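Local coordinates for clavulanic acid biosynthesis oligopeptide binding protein 2 (Streptomyces clavuligerus, PDB 2WOL) that probably binds oligopeptides as an extracellular solute-binding protein of the clavulanic acid biosynthetic pathway, at residues R61-T66 and P209-P214; D389-V394 and V416-T421. All coordinates share one frame; numbering follows the deposited sequence.

Contact 1 of 2, residues R61-T66 and P209-P214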
ATOM      1  N   ARG A  61       2.512 -11.961   7.466  1.00  7.04           N
ATOM      2  CA  ARG A  61       3.537 -11.884   8.508  1.00  7.16           C
ATOM      3  C   ARG A  61       3.404 -13.034   9.521  1.00  7.41           C
ATOM      4  O   ARG A  61       4.365 -13.377  10.201  1.00  8.17           O
ATOM      5  CB  ARG A  61       3.523 -10.514   9.197  1.00  7.30           C
ATOM      6  CG  ARG A  61       4.161  -9.421   8.349  1.00  7.22           C
ATOM      7  CD  ARG A  61       3.829  -8.013   8.835  1.00  5.86           C
ATOM      8  NE  ARG A  61       4.373  -7.673  10.156  1.00  7.42           N
ATOM      9  CZ  ARG A  61       5.647  -7.366  10.407  1.00  7.92           C
ATOM     10  NH1 ARG A  61       6.568  -7.403   9.448  1.00  7.85           N
ATOM     11  NH2 ARG A  61       6.008  -7.039  11.641  1.00  8.71           N
ATOM     12  N   LEU A  62       2.216 -13.631   9.604  1.00  7.41           N
ATOM     13  CA  LEU A  62       2.001 -14.811  10.455  1.00  7.80           C
ATOM     14  C   LEU A  62       2.346 -16.122   9.756  1.00  8.14           C
ATOM     15  O   LEU A  62       2.703 -17.107  10.410  1.00  8.26           O
ATOM     16  CB  LEU A  62       0.542 -14.890  10.914  1.00  7.78           C
ATOM     17  CG  LEU A  62       0.031 -13.869  11.934  1.00  8.04           C
ATOM     18  CD1 LEU A  62      -0.416 -12.578  11.254  1.00  8.52           C
ATOM     19  CD2 LEU A  62      -1.121 -14.466  12.721  1.00  8.57           C
ATOM     20  N   LEU A  63       2.213 -16.129   8.430  1.00  8.63           N
ATOM     21  CA  LEU A  63       2.277 -17.358   7.634  1.00  9.29           C
ATOM     22  C   LEU A  63       3.633 -17.641   7.004  1.00  9.64           C
ATOM     23  O   LEU A  63       4.031 -18.800   6.878  1.00 10.23           O
ATOM     24  CB  LEU A  63       1.210 -17.322   6.536  1.00  9.26           C
ATOM     25  CG  LEU A  63      -0.254 -17.368   6.972  1.00  9.75           C
ATOM     26  CD1 LEU A  63      -1.148 -17.043   5.786  1.00 11.29           C
ATOM     27  CD2 LEU A  63      -0.599 -18.727   7.560  1.00 10.85           C
ATOM     28  N   ASN A  64       4.332 -16.597   6.577  1.00  9.99           N
ATOM     29  CA  ASN A  64       5.575 -16.791   5.847  1.00 10.13           C
ATOM     30  C   ASN A  64       6.636 -15.784   6.212  1.00 10.30           C
ATOM     31  O   ASN A  64       6.366 -14.585   6.299  1.00 11.55           O
ATOM     32  CB  ASN A  64       5.326 -16.766   4.338  1.00 10.05           C
ATOM     33  CG  ASN A  64       4.627 -18.017   3.845  1.00  9.76           C
ATOM     34  OD1 ASN A  64       5.197 -19.111   3.868  1.00  9.70           O
ATOM     35  ND2 ASN A  64       3.379 -17.867   3.410  1.00  9.52           N
ATOM     36  N   ARG A  65       7.845 -16.281   6.429  1.00  9.76           N
ATOM     37  CA  ARG A  65       8.990 -15.421   6.650  1.00  9.42           C
ATOM     38  C   ARG A  65       9.598 -15.012   5.313  1.00  9.28           C
ATOM     39  O   ARG A  65       9.322 -15.621   4.279  1.00  9.14           O
ATOM     40  CB  ARG A  65      10.018 -16.127   7.529  1.00  9.42           C
ATOM     41  CG  ARG A  65       9.491 -16.493   8.909  1.00 10.09           C
ATOM     42  CD  ARG A  65      10.543 -17.214   9.727  1.00 10.92           C
ATOM     43  NE  ARG A  65      11.678 -16.354  10.040  1.00 10.79           N
ATOM     44  CZ  ARG A  65      12.687 -16.704  10.834  1.00 11.59           C
ATOM     45  NH1 ARG A  65      12.709 -17.904  11.397  1.00 11.60           N
ATOM     46  NH2 ARG A  65      13.676 -15.852  11.065  1.00 11.87           N
ATOM     47  N   THR A  66      10.420 -13.969   5.347  1.00  9.04           N
ATOM     48  CA  THR A  66      11.062 -13.425   4.157  1.00  9.16           C
ATOM     49  C   THR A  66      12.512 -13.109   4.518  1.00  9.08           C
ATOM     50  O   THR A  66      12.877 -13.171   5.694  1.00  9.37           O
ATOM     51  CB  THR A  66      10.328 -12.155   3.666  1.00  9.22           C
ATOM     52  OG1 THR A  66      10.031 -11.319   4.792  1.00  9.84           O
ATOM     53  CG2 THR A  66       9.015 -12.515   2.975  1.00  9.26           C
ATOM     54  N   PRO A 209      -0.488 -24.167   0.643  1.00 13.81           N
ATOM     55  CA  PRO A 209       0.835 -23.547   0.594  1.00 13.41           C
ATOM     56  C   PRO A 209       1.696 -23.972   1.775  1.00 13.12           C
ATOM     57  O   PRO A 209       1.170 -24.252   2.861  1.00 13.70           O
ATOM     58  CB  PRO A 209       0.519 -22.052   0.683  1.00 13.54           C
ATOM     59  CG  PRO A 209      -0.732 -21.989   1.494  1.00 13.48           C
ATOM     60  CD  PRO A 209      -1.506 -23.256   1.208  1.00 13.67           C
ATOM     61  N   ARG A 210       3.006 -24.027   1.564  1.00 12.36           N
ATOM     62  CA  ARG A 210       3.927 -24.238   2.670  1.00 12.18           C
ATOM     63  C   ARG A 210       4.007 -22.967   3.506  1.00 11.73           C
ATOM     64  O   ARG A 210       3.767 -21.862   3.006  1.00 11.72           O
ATOM     65  CB  ARG A 210       5.318 -24.658   2.178  1.00 12.36           C
ATOM     66  CG  ARG A 210       5.357 -26.028   1.483  1.00 13.65           C
ATOM     67  CD  ARG A 210       5.420 -27.219   2.455  1.00 15.94           C
ATOM     68  NE  ARG A 210       4.234 -27.336   3.310  1.00 17.06           N
ATOM     69  CZ  ARG A 210       3.053 -27.818   2.925  1.00 18.34           C
ATOM     70  NH1 ARG A 210       2.864 -28.250   1.683  1.00 19.61           N
ATOM     71  NH2 ARG A 210       2.049 -27.868   3.791  1.00 19.74           N
ATOM     72  N   SER A 211       4.321 -23.141   4.785  1.00 10.92           N
ATOM     73  CA  SER A 211       4.508 -22.030   5.700  1.00 10.52           C
ATOM     74  C   SER A 211       5.909 -22.054   6.273  1.00 10.15           C
ATOM     75  O   SER A 211       6.380 -23.100   6.720  1.00 10.30           O
ATOM     76  CB  SER A 211       3.482 -22.080   6.834  0.50 10.58           C
ATOM     77  OG  SER A 211       2.229 -21.577   6.411  0.50 10.84           O
ATOM     78  N   SER A 212       6.570 -20.901   6.267  1.00  9.44           N
ATOM     79  CA  SER A 212       7.840 -20.742   6.965  1.00  8.97           C
ATOM     80  C   SER A 212       7.663 -19.894   8.224  1.00  8.97           C
ATOM     81  O   SER A 212       8.602 -19.724   9.003  1.00  9.52           O
ATOM     82  CB  SER A 212       8.905 -20.137   6.050  1.00  9.17           C
ATOM     83  OG  SER A 212       8.535 -18.848   5.590  1.00  8.42           O
ATOM     84  N   GLY A 213       6.455 -19.366   8.409  1.00  8.86           N
ATOM     85  CA  GLY A 213       6.146 -18.529   9.565  1.00  8.59           C
ATOM     86  C   GLY A 213       5.652 -19.331  10.754  1.00  8.83           C
ATOM     87  O   GLY A 213       5.574 -20.560  10.692  1.00  8.89           O
ATOM     88  N   PRO A 214       5.321 -18.640  11.856  1.00  8.63           N
ATOM     89  CA  PRO A 214       4.848 -19.296  13.082  1.00  8.87           C
ATOM     90  C   PRO A 214       3.498 -19.996  12.966  1.00  9.13           C
ATOM     91  O   PRO A 214       3.167 -20.819  13.825  1.00  8.88           O
ATOM     92  CB  PRO A 214       4.770 -18.149  14.094  1.00  8.87           C
ATOM     93  CG  PRO A 214       4.684 -16.892  13.271  1.00  8.41           C
ATOM     94  CD  PRO A 214       5.438 -17.177  12.010  1.00  9.08           C
TER
HETATM   95  O   HOH W   1       7.900 -19.290   3.040  1.00 12.31           O
HETATM   96  O   HOH W   2       1.542 -20.305   3.971  1.00 17.24           O
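Asn64, in the turn following helix 54-63, reaches across to the loop 209-214. Its CB lies 4.0 Å from Ser212 OG. CG sits anti to its own carbonyl carbon (chi1 -73°) and comes 4.0 Å from Arg210 O. At the tip, OD1 accepts a bond from Ser212 N at 3.3 Å, with the donor above the amide plane rather than on a lone pair. Water 1 lies between OD1 and Ser212 OG, hydrogen-bonded to both. ND2 bonds to Gln60 OE1 and to water 2, which donates to Arg210 O.

The backbones meet beside this amide. Gly213 N donates to Leu63 O at 2.9 Å. The CA atoms of Asn64 and Gly213 are 4.1 Å apart, the nearest backbone approach of the two segments. Ser212 OG stands between its own N and carbonyl carbon (chi1 61°), where it accepts from Arg65 N at 2.8 Å. Arg65 CD passes 3.3 Å from Ser212 O on the way to Thr238 O and a salt bridge with Asp84. Pro214 CD rests 3.2 Å from Leu62 O.

The contact is thus mainly polar: serine and asparagine side chains supply acceptors for buried backbone N-H groups where no regular strand pairing exists.

Contact 2 of 2, residues D389-V394 and V416-T421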
ATOM      1  N   ASP A 389     -13.191  32.292 -20.274  1.00 14.26           N
ATOM      2  CA  ASP A 389     -14.547  32.087 -19.761  1.00 14.85           C
ATOM      3  C   ASP A 389     -14.797  30.655 -19.289  1.00 14.37           C
ATOM      4  O   ASP A 389     -15.900  30.316 -18.846  1.00 14.66           O
ATOM      5  CB  ASP A 389     -15.572  32.487 -20.822  1.00 15.49           C
ATOM      6  CG  ASP A 389     -15.513  33.966 -21.155  1.00 17.27           C
ATOM      7  OD1 ASP A 389     -15.397  34.786 -20.221  1.00 20.35           O
ATOM      8  OD2 ASP A 389     -15.580  34.306 -22.356  1.00 20.64           O
ATOM      9  N   GLY A 390     -13.764  29.825 -19.378  1.00 13.89           N
ATOM     10  CA  GLY A 390     -13.867  28.430 -18.980  1.00 13.32           C
ATOM     11  C   GLY A 390     -14.040  27.513 -20.170  1.00 12.79           C
ATOM     12  O   GLY A 390     -13.744  27.884 -21.309  1.00 12.90           O
ATOM     13  N   PHE A 391     -14.517  26.305 -19.894  1.00 12.32           N
ATOM     14  CA  PHE A 391     -14.654  25.259 -20.903  1.00 11.98           C
ATOM     15  C   PHE A 391     -15.468  24.116 -20.319  1.00 12.10           C
ATOM     16  O   PHE A 391     -15.780  24.115 -19.127  1.00 12.12           O
ATOM     17  CB  PHE A 391     -13.274  24.746 -21.358  1.00 11.81           C
ATOM     18  CG  PHE A 391     -12.414  24.229 -20.235  1.00 11.51           C
ATOM     19  CD1 PHE A 391     -12.469  22.887 -19.860  1.00 11.78           C
ATOM     20  CD2 PHE A 391     -11.540  25.081 -19.560  1.00 11.00           C
ATOM     21  CE1 PHE A 391     -11.682  22.405 -18.821  1.00 11.73           C
ATOM     22  CE2 PHE A 391     -10.751  24.609 -18.513  1.00 11.70           C
ATOM     23  CZ  PHE A 391     -10.820  23.269 -18.148  1.00 11.10           C
ATOM     24  N   ARG A 392     -15.795  23.143 -21.160  1.00 12.28           N
ATOM     25  CA  ARG A 392     -16.499  21.946 -20.715  1.00 12.42           C
ATOM     26  C   ARG A 392     -15.558  20.751 -20.685  1.00 11.96           C
ATOM     27  O   ARG A 392     -14.670  20.621 -21.534  1.00 12.17           O
ATOM     28  CB  ARG A 392     -17.712  21.668 -21.606  1.00 13.22           C
ATOM     29  CG  ARG A 392     -18.810  22.703 -21.451  1.00 15.02           C
ATOM     30  CD  ARG A 392     -20.123  22.231 -22.041  1.00 18.90           C
ATOM     31  NE  ARG A 392     -21.172  23.235 -21.870  1.00 21.88           N
ATOM     32  CZ  ARG A 392     -22.405  23.132 -22.361  1.00 23.16           C
ATOM     33  NH1 ARG A 392     -22.764  22.064 -23.063  1.00 23.89           N
ATOM     34  NH2 ARG A 392     -23.282  24.106 -22.147  1.00 23.96           N
ATOM     35  N   ALA A 393     -15.740  19.894 -19.684  1.00 11.46           N
ATOM     36  CA  ALA A 393     -14.920  18.694 -19.535  1.00 10.96           C
ATOM     37  C   ALA A 393     -15.656  17.610 -18.757  1.00 10.58           C
ATOM     38  O   ALA A 393     -16.769  17.827 -18.272  1.00 10.23           O
ATOM     39  CB  ALA A 393     -13.578  19.033 -18.872  1.00 11.46           C
ATOM     40  N   VAL A 394     -15.023  16.443 -18.658  1.00  9.95           N
ATOM     41  CA  VAL A 394     -15.586  15.289 -17.964  1.00 10.04           C
ATOM     42  C   VAL A 394     -14.619  14.797 -16.891  1.00  9.62           C
ATOM     43  O   VAL A 394     -13.420  14.643 -17.142  1.00  9.94           O
ATOM     44  CB  VAL A 394     -15.904  14.121 -18.949  1.00  9.63           C
ATOM     45  CG1 VAL A 394     -16.522  12.939 -18.218  1.00 10.26           C
ATOM     46  CG2 VAL A 394     -16.834  14.592 -20.063  1.00 10.96           C
ATOM     47  N   VAL A 416     -15.613  29.311 -11.848  1.00 11.42           N
ATOM     48  CA  VAL A 416     -14.794  30.007 -12.848  1.00 11.76           C
ATOM     49  C   VAL A 416     -15.153  29.574 -14.279  1.00 11.84           C
ATOM     50  O   VAL A 416     -14.365  29.740 -15.214  1.00 12.09           O
ATOM     51  CB  VAL A 416     -13.270  29.852 -12.568  1.00 11.64           C
ATOM     52  CG1 VAL A 416     -12.901  30.518 -11.246  1.00 11.86           C
ATOM     53  CG2 VAL A 416     -12.849  28.381 -12.571  1.00 11.76           C
ATOM     54  N   GLY A 417     -16.351  29.016 -14.438  1.00 11.90           N
ATOM     55  CA  GLY A 417     -16.869  28.667 -15.759  1.00 12.09           C
ATOM     56  C   GLY A 417     -16.361  27.359 -16.333  1.00 12.50           C
ATOM     57  O   GLY A 417     -16.546  27.086 -17.521  1.00 12.31           O
ATOM     58  N   ILE A 418     -15.712  26.548 -15.503  1.00 12.47           N
ATOM     59  CA  ILE A 418     -15.333  25.204 -15.918  1.00 12.63           C
ATOM     60  C   ILE A 418     -16.509  24.288 -15.604  1.00 13.17           C
ATOM     61  O   ILE A 418     -16.792  24.003 -14.436  1.00 13.31           O
ATOM     62  CB  ILE A 418     -14.026  24.720 -15.245  1.00 12.55           C
ATOM     63  CG1 ILE A 418     -12.878  25.683 -15.574  1.00 11.97           C
ATOM     64  CG2 ILE A 418     -13.691  23.303 -15.705  1.00 12.56           C
ATOM     65  CD1 ILE A 418     -11.604  25.476 -14.754  1.00 12.35           C
ATOM     66  N   GLU A 419     -17.195  23.857 -16.661  1.00 13.76           N
ATOM     67  CA  GLU A 419     -18.430  23.087 -16.543  1.00 14.53           C
ATOM     68  C   GLU A 419     -18.131  21.610 -16.726  1.00 13.86           C
ATOM     69  O   GLU A 419     -17.844  21.154 -17.836  1.00 13.54           O
ATOM     70  CB  GLU A 419     -19.450  23.534 -17.595  1.00 14.47           C
ATOM     71  CG  GLU A 419     -19.831  25.006 -17.544  1.00 16.49           C
ATOM     72  CD  GLU A 419     -20.711  25.412 -18.717  1.00 17.03           C
ATOM     73  OE1 GLU A 419     -21.442  24.546 -19.250  1.00 21.34           O
ATOM     74  OE2 GLU A 419     -20.668  26.600 -19.106  1.00 22.04           O
ATOM     75  N   LEU A 420     -18.201  20.864 -15.630  1.00 13.53           N
ATOM     76  CA  LEU A 420     -17.905  19.442 -15.666  1.00 13.42           C
ATOM     77  C   LEU A 420     -19.156  18.594 -15.598  1.00 13.57           C
ATOM     78  O   LEU A 420     -20.114  18.929 -14.900  1.00 13.69           O
ATOM     79  CB  LEU A 420     -16.992  19.046 -14.504  1.00 13.63           C
ATOM     80  CG  LEU A 420     -15.629  19.711 -14.335  1.00 13.54           C
ATOM     81  CD1 LEU A 420     -14.891  19.018 -13.202  1.00 13.40           C
ATOM     82  CD2 LEU A 420     -14.819  19.651 -15.615  1.00 13.90           C
ATOM     83  N   THR A 421     -19.132  17.490 -16.334  1.00 13.28           N
ATOM     84  CA  THR A 421     -20.084  16.414 -16.120  1.00 13.52           C
ATOM     85  C   THR A 421     -19.307  15.213 -15.592  1.00 13.06           C
ATOM     86  O   THR A 421     -18.083  15.133 -15.743  1.00 12.81           O
ATOM     87  CB  THR A 421     -20.862  16.065 -17.397  1.00 13.68           C
ATOM     88  OG1 THR A 421     -19.942  15.782 -18.454  1.00 14.38           O
ATOM     89  CG2 THR A 421     -21.757  17.230 -17.815  1.00 14.40           C
TER
HETATM   90  O   HOH W   3     -19.320  18.129 -20.063  1.00 20.69           O
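A beta-alpha-beta unit brings strands 391-394 and 418-421 together as parallel neighbours. Glu419 bridges two residues of the other strand: its N donates to Phe391 O at 2.9 Å, and its O accepts from Ala393 N. Thr421 N then bonds to Ala393 O. At the start of the pair the bond from Phe391 N to Gly417 O is weak, and Gly390 CA-H also points at Gly417 O.

On the exposed face Arg392 and Glu419 form a salt bridge. The straight Arg392 chain carries NE out to Glu419 OE1, which it meets at 2.9 Å in a bent, weak hydrogen bond. The guanidinium and carboxylate planes are 50° apart. Further along this face, water 3 joins Thr421 OG1 to Ala393 O.

The other face is apolar. Ile418 CG2 makes a CH-pi contact over one face of the Phe391 ring, 4.1 Å from its centroid. Ala393 CB touches Leu420 CD2 at 3.5 Å.

Leu420 and Ile418 pack on helix 401-414, which ends in a Schellman motif with Gly417 as C-prime. Phe391 reaches Leu382 of helix 375-384, and strand 391-398 continues the sheet to strand 448-453.

How the contacts relate
From the N terminus, the chain first leaves helix 54-63 and runs through 142 residues, including the antiparallel sheet with strands 91-93 and 98-102. It then returns at 209-214, where contact 1 closes this long loop just before strand 215-221. Contact 2 opens much later and closes a short one: 21 residues, most of them helix 401-414, separate its two strands. The contacts are in series, so neither nests in nor crosses the other. The centres of contact 1 and contact 2 lie about 53 Å apart, and the two contacts are on opposite sides of the chain's centre. Contact 1 ties a helix end to the entry of one mixed sheet, and contact 2 joins neighbouring strands of another.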